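Local coordinates for putative uncharacterized protein (PDB 3F4S) that is a DsbA-type thiol-disulfide oxidoreductase with a thioredoxin fold that probably introduces disulfide bonds into substrate proteins, at residues L25-N30 against P40-E45; D31-D36 against L76-H81; F175-N180 against N204-L209. The protein carries 1 engineered substitution. One frame throughout, in Å; residues are numbered along the deposited sequence. Where two conformers were deposited one is given.

Interaction 1 (L25-N30 against P40-E45)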
loop_
_atom_site.group_PDB
_atom_site.type_symbol
_atom_site.label_atom_id
_atom_site.label_comp_id
_atom_site.label_asym_id
_atom_site.label_seq_id
_atom_site.Cartn_x
_atom_site.Cartn_y
_atom_site.Cartn_z
ATOM N N LEU A 25 13.462 0.674 -3.097
ATOM C CA LEU A 25 12.685 1.908 -3.160
ATOM C C LEU A 25 12.470 2.411 -4.585
ATOM O O LEU A 25 12.544 3.606 -4.858
ATOM C CB LEU A 25 13.324 2.989 -2.286
ATOM C CG LEU A 25 13.272 2.701 -0.784
ATOM C CD1 LEU A 25 13.752 3.915 0.005
ATOM C CD2 LEU A 25 11.862 2.288 -0.346
ATOM N N LEU A 26 12.215 1.478 -5.492
ATOM C CA LEU A 26 11.823 1.811 -6.853
ATOM C C LEU A 26 10.708 0.860 -7.264
ATOM O O LEU A 26 10.493 -0.159 -6.610
ATOM C CB LEU A 26 13.013 1.704 -7.810
ATOM C CG LEU A 26 13.846 0.419 -7.797
ATOM C CD1 LEU A 26 13.104 -0.725 -8.466
ATOM C CD2 LEU A 26 15.191 0.645 -8.479
ATOM N N PRO A 27 9.985 1.194 -8.340
ATOM C CA PRO A 27 8.924 0.301 -8.806
ATOM C C PRO A 27 9.495 -1.048 -9.236
ATOM O O PRO A 27 10.358 -1.112 -10.115
ATOM C CB PRO A 27 8.337 1.053 -10.000
ATOM C CG PRO A 27 8.681 2.486 -9.745
ATOM C CD PRO A 27 10.035 2.443 -9.116
ATOM N N LEU A 28 9.020 -2.114 -8.599
ATOM C CA LEU A 28 9.486 -3.465 -8.891
ATOM C C LEU A 28 8.554 -4.155 -9.886
ATOM O O LEU A 28 7.400 -3.755 -10.039
ATOM C CB LEU A 28 9.593 -4.277 -7.600
ATOM C CG LEU A 28 10.527 -3.699 -6.532
ATOM C CD1 LEU A 28 10.329 -4.403 -5.205
ATOM C CD2 LEU A 28 11.983 -3.778 -6.962
ATOM N N PRO A 29 9.056 -5.192 -10.575
ATOM C CA PRO A 29 8.245 -5.871 -11.594
ATOM C C PRO A 29 6.901 -6.371 -11.064
ATOM O O PRO A 29 5.909 -6.302 -11.791
ATOM C CB PRO A 29 9.132 -7.045 -12.024
ATOM C CG PRO A 29 10.514 -6.574 -11.761
ATOM C CD PRO A 29 10.434 -5.713 -10.529
ATOM N N ASN A 30 6.864 -6.853 -9.824
ATOM C CA ASN A 30 5.631 -7.392 -9.255
ATOM C C ASN A 30 4.795 -6.383 -8.456
ATOM O O ASN A 30 3.748 -6.731 -7.913
ATOM C CB ASN A 30 5.927 -8.625 -8.395
ATOM C CG ASN A 30 6.242 -9.861 -9.226
ATOM O OD1 ASN A 30 6.175 -9.837 -10.456
ATOM N ND2 ASN A 30 6.582 -10.954 -8.551
ATOM N N PRO A 40 6.189 12.237 -11.907
ATOM C CA PRO A 40 7.400 12.850 -11.349
ATOM C C PRO A 40 7.738 12.348 -9.946
ATOM O O PRO A 40 8.923 12.210 -9.637
ATOM C CB PRO A 40 7.052 14.342 -11.300
ATOM C CG PRO A 40 5.977 14.519 -12.287
ATOM C CD PRO A 40 5.203 13.243 -12.334
ATOM N N ILE A 41 6.726 12.081 -9.117
ATOM C CA ILE A 41 6.953 11.712 -7.723
ATOM C C ILE A 41 6.521 10.274 -7.475
ATOM O O ILE A 41 5.596 9.779 -8.116
ATOM C CB ILE A 41 6.192 12.658 -6.760
ATOM C CG1 ILE A 41 6.614 14.110 -7.011
ATOM C CG2 ILE A 41 6.411 12.259 -5.295
ATOM C CD1 ILE A 41 8.116 14.334 -6.939
ATOM N N LEU A 42 7.203 9.609 -6.545
ATOM C CA LEU A 42 6.892 8.235 -6.171
ATOM C C LEU A 42 6.581 8.143 -4.682
ATOM O O LEU A 42 7.332 8.661 -3.858
ATOM C CB LEU A 42 8.079 7.321 -6.483
ATOM C CG LEU A 42 8.008 5.908 -5.894
ATOM C CD1 LEU A 42 6.783 5.176 -6.417
ATOM C CD2 LEU A 42 9.283 5.123 -6.206
ATOM N N MET A 43 5.482 7.478 -4.341
ATOM C CA MET A 43 5.185 7.141 -2.953
ATOM C C MET A 43 5.057 5.633 -2.811
ATOM O O MET A 43 4.273 5.001 -3.519
ATOM C CB MET A 43 3.892 7.804 -2.466
ATOM C CG MET A 43 3.369 7.217 -1.147
ATOM S SD MET A 43 1.816 7.943 -0.593
ATOM C CE MET A 43 2.360 9.576 -0.113
ATOM N N ILE A 44 5.839 5.062 -1.900
ATOM C CA ILE A 44 5.704 3.659 -1.534
ATOM C C ILE A 44 5.191 3.619 -0.109
ATOM O O ILE A 44 5.763 4.247 0.771
ATOM C CB ILE A 44 7.059 2.921 -1.610
ATOM C CG1 ILE A 44 7.573 2.907 -3.053
ATOM C CG2 ILE A 44 6.937 1.490 -1.057
ATOM C CD1 ILE A 44 9.026 2.463 -3.191
ATOM N N GLU A 45 4.092 2.909 0.108
ATOM C CA GLU A 45 3.523 2.768 1.436
ATOM C C GLU A 45 3.566 1.308 1.866
ATOM O O GLU A 45 3.150 0.425 1.112
ATOM C CB GLU A 45 2.066 3.250 1.455
ATOM C CG GLU A 45 1.377 2.966 2.780
ATOM C CD GLU A 45 -0.106 3.350 2.804
ATOM O OE1 GLU A 45 -0.607 3.947 1.821
ATOM O OE2 GLU A 45 -0.775 3.054 3.817
#
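Leu-25 and Pro-27 lie over Leu-42 and Ile-44, side chains that rise from the central strand of a thioredoxin-fold sheet. No hydrogen bond crosses, and most of the touching is done by two strand methyls, which meet side chains and backbone alike. Ile-44 sends its longer branch toward the loop: CG1 is anti to the carbonyl carbon (chi1 -64°) and CD1 continues the extended chain, ending 3.7 Å from Leu-25 CA. The two side chains meet at a slant, Leu-25 CD2 coming to 4.0 Å from Ile-44 CD1. Two residues back along the strand, on the same face, Leu-42 has the other first torsion, with CG anti to the backbone N (chi1 168°), and of its two methyls it is CD2 that does the touching. That methyl lies 3.8 Å from Leu-25 O and meets the ring of Pro-27, whose CD is 4.0 Å from Leu-42 CD2. Leu-26, between the two, takes part through its backbone: its CA is 4.2 Å from Leu-42 CD2, while its side chain starts off away from the strand.

Residues 25-27 of the loop thus lie over this part of the face. Neighbouring strands and loops fill in the flanks: Leu-25 also rests on Phe-176 and His-188, and Pro-27 and Leu-42 both touch Ile-78 and Asn-180. Alternate strand residues serve the other face, where Ile-41 meets Leu-209 of helix 199-216 and buried Glu-45 is held at both oxygens, OE1 hydrogen-bonded to Tyr-77 OH and OE2 to His-58 NE2.

Interaction 2 (D31-D36 against L76-H81)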
loop_
_atom_site.group_PDB
_atom_site.type_symbol
_atom_site.label_atom_id
_atom_site.label_comp_id
_atom_site.label_asym_id
_atom_site.label_seq_id
_atom_site.Cartn_x
_atom_site.Cartn_y
_atom_site.Cartn_z
ATOM N N ASP A 31 5.251 -5.136 -8.382
ATOM C CA ASP A 31 4.494 -4.112 -7.667
ATOM C C ASP A 31 3.150 -3.874 -8.341
ATOM O O ASP A 31 3.025 -3.957 -9.564
ATOM C CB ASP A 31 5.267 -2.792 -7.609
ATOM C CG ASP A 31 6.147 -2.674 -6.378
ATOM O OD1 ASP A 31 5.759 -3.169 -5.296
ATOM O OD2 ASP A 31 7.222 -2.053 -6.489
ATOM N N LYS A 32 2.142 -3.589 -7.532
ATOM C CA LYS A 32 0.869 -3.118 -8.038
ATOM C C LYS A 32 0.918 -1.594 -8.008
ATOM O O LYS A 32 1.198 -0.998 -6.967
ATOM C CB LYS A 32 -0.271 -3.639 -7.165
ATOM C CG LYS A 32 -0.302 -5.151 -7.036
ATOM C CD LYS A 32 -0.627 -5.822 -8.360
ATOM C CE LYS A 32 -2.021 -5.453 -8.851
ATOM N NZ LYS A 32 -2.400 -6.228 -10.072
ATOM N N LEU A 33 0.665 -0.971 -9.155
ATOM C CA LEU A 33 0.813 0.474 -9.296
ATOM C C LEU A 33 -0.526 1.197 -9.324
ATOM O O LEU A 33 -1.526 0.656 -9.796
ATOM C CB LEU A 33 1.592 0.802 -10.571
ATOM C CG LEU A 33 2.878 0.009 -10.789
ATOM C CD1 LEU A 33 3.580 0.481 -12.057
ATOM C CD2 LEU A 33 3.800 0.110 -9.592
ATOM N N LEU A 34 -0.543 2.417 -8.797
ATOM C CA LEU A 34 -1.703 3.286 -8.937
ATOM C C LEU A 34 -1.242 4.640 -9.455
ATOM O O LEU A 34 -0.394 5.292 -8.844
ATOM C CB LEU A 34 -2.436 3.450 -7.603
ATOM C CG LEU A 34 -3.818 4.109 -7.675
ATOM C CD1 LEU A 34 -4.795 3.256 -8.485
ATOM C CD2 LEU A 34 -4.373 4.379 -6.284
ATOM N N GLY A 35 -1.792 5.057 -10.588
ATOM C CA GLY A 35 -1.382 6.307 -11.197
ATOM C C GLY A 35 -0.408 6.083 -12.337
ATOM O O GLY A 35 -0.190 4.948 -12.765
ATOM N N ASP A 36 0.178 7.172 -12.826
ATOM C CA ASP A 36 1.077 7.132 -13.980
ATOM C C ASP A 36 2.450 6.584 -13.594
ATOM O O ASP A 36 3.131 7.154 -12.738
ATOM C CB ASP A 36 1.224 8.538 -14.561
ATOM C CG ASP A 36 2.018 8.560 -15.859
ATOM O OD1 ASP A 36 2.625 7.529 -16.220
ATOM O OD2 ASP A 36 2.034 9.617 -16.521
ATOM N N LEU A 76 3.132 8.625 -8.569
ATOM C CA LEU A 76 2.887 7.191 -8.679
ATOM C C LEU A 76 2.807 6.588 -7.279
ATOM O O LEU A 76 3.682 6.830 -6.449
ATOM C CB LEU A 76 4.021 6.526 -9.462
ATOM C CG LEU A 76 4.040 4.996 -9.526
ATOM C CD1 LEU A 76 2.779 4.474 -10.187
ATOM C CD2 LEU A 76 5.288 4.489 -10.259
ATOM N N TYR A 77 1.765 5.804 -7.020
ATOM C CA TYR A 77 1.549 5.220 -5.694
ATOM C C TYR A 77 1.709 3.706 -5.719
ATOM O O TYR A 77 1.054 3.012 -6.505
ATOM C CB TYR A 77 0.158 5.603 -5.184
ATOM C CG TYR A 77 -0.287 4.928 -3.910
ATOM C CD1 TYR A 77 0.247 5.295 -2.681
ATOM C CD2 TYR A 77 -1.277 3.946 -3.931
ATOM C CE1 TYR A 77 -0.179 4.690 -1.504
ATOM C CE2 TYR A 77 -1.703 3.330 -2.765
ATOM C CZ TYR A 77 -1.156 3.706 -1.552
ATOM O OH TYR A 77 -1.591 3.107 -0.388
ATOM N N ILE A 78 2.581 3.202 -4.850
ATOM C CA ILE A 78 2.826 1.772 -4.735
ATOM C C ILE A 78 2.583 1.313 -3.306
ATOM O O ILE A 78 3.345 1.654 -2.396
ATOM C CB ILE A 78 4.267 1.412 -5.132
ATOM C CG1 ILE A 78 4.550 1.854 -6.569
ATOM C CG2 ILE A 78 4.511 -0.084 -4.943
ATOM C CD1 ILE A 78 5.940 1.496 -7.075
ATOM N N PHE A 79 1.517 0.540 -3.115
ATOM C CA PHE A 79 1.171 -0.008 -1.812
ATOM C C PHE A 79 1.792 -1.390 -1.693
ATOM O O PHE A 79 1.639 -2.221 -2.595
ATOM C CB PHE A 79 -0.349 -0.123 -1.668
ATOM C CG PHE A 79 -0.793 -0.637 -0.324
ATOM C CD1 PHE A 79 -0.661 0.150 0.807
ATOM C CD2 PHE A 79 -1.338 -1.904 -0.191
ATOM C CE1 PHE A 79 -1.064 -0.310 2.046
ATOM C CE2 PHE A 79 -1.747 -2.375 1.050
ATOM C CZ PHE A 79 -1.608 -1.573 2.173
ATOM N N ARG A 80 2.487 -1.629 -0.585
ATOM C CA ARG A 80 3.076 -2.935 -0.305
ATOM C C ARG A 80 2.541 -3.467 1.017
ATOM O O ARG A 80 2.443 -2.729 2.004
ATOM C CB ARG A 80 4.606 -2.859 -0.290
ATOM C CG ARG A 80 5.205 -2.600 -1.675
ATOM C CD ARG A 80 6.719 -2.441 -1.645
ATOM N NE ARG A 80 7.229 -2.071 -2.963
ATOM C CZ ARG A 80 8.437 -1.559 -3.176
ATOM N NH1 ARG A 80 9.260 -1.360 -2.153
ATOM N NH2 ARG A 80 8.822 -1.253 -4.410
ATOM N N HIS A 81 2.170 -4.742 1.027
ATOM C CA HIS A 81 1.561 -5.348 2.206
ATOM C C HIS A 81 2.579 -5.528 3.334
ATOM O O HIS A 81 3.769 -5.787 3.094
ATOM C CB HIS A 81 0.942 -6.704 1.853
ATOM C CG HIS A 81 -0.296 -6.604 1.012
ATOM N ND1 HIS A 81 -1.449 -5.994 1.458
ATOM C CD2 HIS A 81 -0.564 -7.045 -0.241
ATOM C CE1 HIS A 81 -2.375 -6.061 0.517
ATOM N NE2 HIS A 81 -1.863 -6.694 -0.524
HETATM O O HOH W 1 3.102 -3.426 -4.705
HETATM O O HOH W 2 -0.345 0.678 -5.513
#
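The carboxylate of Asp-31 meets the guanidinium of Arg-80 side-on, their planes only 10° apart. Arg-80 NE gives its hydrogen to Asp-31 OD1 at 3.0 Å and NH2 to OD2 at 2.7 Å, each oxygen using its syn lone pair. Ile-78 CG2 lies over one face of the carboxylate, 3.3 Å from Asp-31 OD1. Further along, residues 33-34 form a short, weakly bonded edge strand, antiparallel to 76-81. Leu-34 and Tyr-77 are a hydrogen-bonded pair, Leu-34 N to Tyr-77 O and Tyr-77 N to Leu-34 O both at 2.9 Å, and on their side of the sheet Leu-34 CB abuts the ring edge of Tyr-77 at CD2. On the other side Leu-33 CD2 lies 3.6 Å from Ile-78 CG1. Toward Lys-32 the strands part, and one water takes over, donating to Lys-32 O and Tyr-77 O and accepting from Phe-79 N. A second water joins Asp-31 OD1, Lys-32 N and Phe-79 O. The other terminal nitrogen of Arg-80, NH1, is hydrogen-bonded to Leu-24 O and Tyr-46 OH. With Leu-28 N on OD2 and that second water on OD1, each Asp-31 oxygen accepts two hydrogen bonds, which should favour the ionised carboxylate and fix its rotation.

Interaction 3 (F175-N180 against N204-L209)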
loop_
_atom_site.group_PDB
_atom_site.type_symbol
_atom_site.label_atom_id
_atom_site.label_comp_id
_atom_site.label_asym_id
_atom_site.label_seq_id
_atom_site.Cartn_x
_atom_site.Cartn_y
_atom_site.Cartn_z
ATOM N N PHE A 175 5.900 5.404 4.986
ATOM C CA PHE A 175 5.835 5.953 3.635
ATOM C C PHE A 175 7.208 6.381 3.172
ATOM O O PHE A 175 7.963 7.003 3.920
ATOM C CB PHE A 175 4.921 7.183 3.600
ATOM C CG PHE A 175 3.544 6.931 4.129
ATOM C CD1 PHE A 175 2.510 6.589 3.270
ATOM C CD2 PHE A 175 3.277 7.042 5.485
ATOM C CE1 PHE A 175 1.238 6.351 3.756
ATOM C CE2 PHE A 175 2.003 6.806 5.976
ATOM C CZ PHE A 175 0.985 6.460 5.108
ATOM N N PHE A 176 7.530 6.056 1.930
ATOM C CA PHE A 176 8.733 6.575 1.308
ATOM C C PHE A 176 8.287 7.444 0.149
ATOM O O PHE A 176 7.567 6.986 -0.738
ATOM C CB PHE A 176 9.639 5.439 0.833
ATOM C CG PHE A 176 10.135 4.561 1.946
ATOM C CD1 PHE A 176 11.272 4.902 2.666
ATOM C CD2 PHE A 176 9.456 3.401 2.285
ATOM C CE1 PHE A 176 11.726 4.098 3.694
ATOM C CE2 PHE A 176 9.904 2.591 3.312
ATOM C CZ PHE A 176 11.039 2.944 4.021
ATOM N N ILE A 177 8.700 8.707 0.179
ATOM C CA ILE A 177 8.315 9.668 -0.845
ATOM C C ILE A 177 9.566 10.286 -1.464
ATOM O O ILE A 177 10.377 10.900 -0.770
ATOM C CB ILE A 177 7.408 10.772 -0.274
ATOM C CG1 ILE A 177 6.236 10.156 0.498
ATOM C CG2 ILE A 177 6.910 11.684 -1.400
ATOM C CD1 ILE A 177 5.432 11.163 1.295
ATOM N N LYS A 178 9.719 10.115 -2.772
ATOM C CA LYS A 178 10.954 10.489 -3.440
ATOM C C LYS A 178 10.690 10.770 -4.912
ATOM O O LYS A 178 9.597 10.512 -5.420
ATOM C CB LYS A 178 11.991 9.366 -3.302
ATOM C CG LYS A 178 11.576 8.067 -3.980
ATOM C CD LYS A 178 12.512 6.907 -3.647
ATOM C CE LYS A 178 13.941 7.195 -4.086
ATOM N NZ LYS A 178 14.055 7.486 -5.544
ATOM N N LEU A 179 11.695 11.305 -5.592
ATOM C CA LEU A 179 11.610 11.493 -7.029
ATOM C C LEU A 179 11.496 10.127 -7.680
ATOM O O LEU A 179 12.181 9.181 -7.291
ATOM C CB LEU A 179 12.847 12.219 -7.547
ATOM C CG LEU A 179 13.040 13.619 -6.971
ATOM C CD1 LEU A 179 14.337 14.231 -7.483
ATOM C CD2 LEU A 179 11.847 14.496 -7.313
ATOM N N ASN A 180 10.609 10.017 -8.658
ATOM C CA ASN A 180 10.443 8.768 -9.373
ATOM C C ASN A 180 11.529 8.641 -10.442
ATOM O O ASN A 180 11.234 8.646 -11.631
ATOM C CB ASN A 180 9.045 8.700 -9.991
ATOM C CG ASN A 180 8.726 7.344 -10.590
ATOM O OD1 ASN A 180 9.349 6.334 -10.253
ATOM N ND2 ASN A 180 7.743 7.314 -11.481
ATOM N N ASN A 204 2.658 19.372 2.028
ATOM C CA ASN A 204 3.907 20.110 2.185
ATOM C C ASN A 204 5.092 19.342 1.606
ATOM O O ASN A 204 5.882 19.886 0.832
ATOM C CB ASN A 204 4.154 20.417 3.664
ATOM C CG ASN A 204 5.451 21.168 3.897
ATOM O OD1 ASN A 204 6.329 20.697 4.620
ATOM N ND2 ASN A 204 5.577 22.338 3.286
ATOM N N VAL A 205 5.206 18.075 1.989
ATOM C CA VAL A 205 6.286 17.209 1.521
ATOM C C VAL A 205 6.217 17.023 0.006
ATOM O O VAL A 205 7.214 17.194 -0.701
ATOM C CB VAL A 205 6.235 15.820 2.214
ATOM C CG1 VAL A 205 7.123 14.819 1.487
ATOM C CG2 VAL A 205 6.629 15.929 3.681
ATOM N N ILE A 206 5.034 16.687 -0.492
ATOM C CA ILE A 206 4.875 16.362 -1.909
ATOM C C ILE A 206 5.011 17.590 -2.813
ATOM O O ILE A 206 5.674 17.532 -3.849
ATOM C CB ILE A 206 3.547 15.625 -2.170
ATOM C CG1 ILE A 206 3.575 14.250 -1.496
ATOM C CG2 ILE A 206 3.310 15.467 -3.658
ATOM C CD1 ILE A 206 2.217 13.575 -1.405
ATOM N N ASP A 207 4.402 18.703 -2.418
ATOM C CA ASP A 207 4.533 19.942 -3.187
ATOM C C ASP A 207 5.992 20.351 -3.360
ATOM O O ASP A 207 6.417 20.709 -4.459
ATOM C CB ASP A 207 3.756 21.080 -2.528
ATOM C CG ASP A 207 2.269 20.989 -2.778
ATOM O OD1 ASP A 207 1.843 20.100 -3.549
ATOM O OD2 ASP A 207 1.526 21.814 -2.206
ATOM N N LYS A 208 6.751 20.306 -2.269
ATOM C CA LYS A 208 8.159 20.699 -2.291
ATOM C C LYS A 208 8.969 19.798 -3.220
ATOM O O LYS A 208 9.806 20.265 -3.996
ATOM C CB LYS A 208 8.741 20.651 -0.877
ATOM N N LEU A 209 8.704 18.500 -3.144
ATOM C CA LEU A 209 9.410 17.523 -3.958
ATOM C C LEU A 209 9.020 17.677 -5.429
ATOM O O LEU A 209 9.870 17.617 -6.321
ATOM C CB LEU A 209 9.090 16.113 -3.467
ATOM C CG LEU A 209 10.182 15.043 -3.513
ATOM C CD1 LEU A 209 11.460 15.516 -2.841
ATOM C CD2 LEU A 209 9.672 13.771 -2.856
#
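This is helix-on-sheet packing: the C-terminal helix 199-216 lies against strand 174-179 in the beta-beta-alpha half of the thioredoxin fold. Over these short segments the helix and strand axes run nearly parallel, 16° apart, and approach to 9.2 Å. No hydrogen bond crosses, and apolar branches do the work.

Ile-177 is the strand residue at the middle of it, pointing at the helix and dividing its two arms among three partners. The longer arm, with CG1 anti to the carbonyl carbon (chi1 -51°), carries CD1 to 4.0 Å from Val-205 CG1. The other branch, CG2, lies 4.2 Å from Ile-206 CG1 and 3.8 Å from Leu-209 CD2. Val-205 and Leu-209 stand one helical turn apart, so they flank Ile-177 along the strand. Leu-209 reaches furthest in: its CD2 settles on the strand backbone, 3.6 Å from Lys-178 CA. Leu-179, partly exposed, brings CD2 to 3.8 Å from Leu-209 O.

Other helix residues extend the same seam, Phe-202 meeting Ile-177 and Ala-213 meeting Leu-179. Lys-178 starts out away from the helix, its side chain touching Ile-186 and Val-191; its end bends round toward the next residue, NZ donating a 3.1 Å hydrogen bond to Leu-179 O.

All three contacts share one sheet, and strand 41-47 connects them. Interaction 1 covers one face of that strand. On one flank it pairs with the strand of interaction 2, where Glu-45 O and Arg-80 N are 2.7 Å apart; on the other it pairs with the strand of interaction 3, Ile-44 O lying 2.8 Å from Phe-176 N. The centres of interactions 1 and 2 are about 6 Å apart, those of 1 and 3 about 12 Å, those of 2 and 3 about 15 Å. Interaction 2 has a side chain, Phe-79, close to but not touching the Cys-51–Cys-54 disulfide, a CxxC pair at a helix start and probably the redox site as in other DsbA proteins.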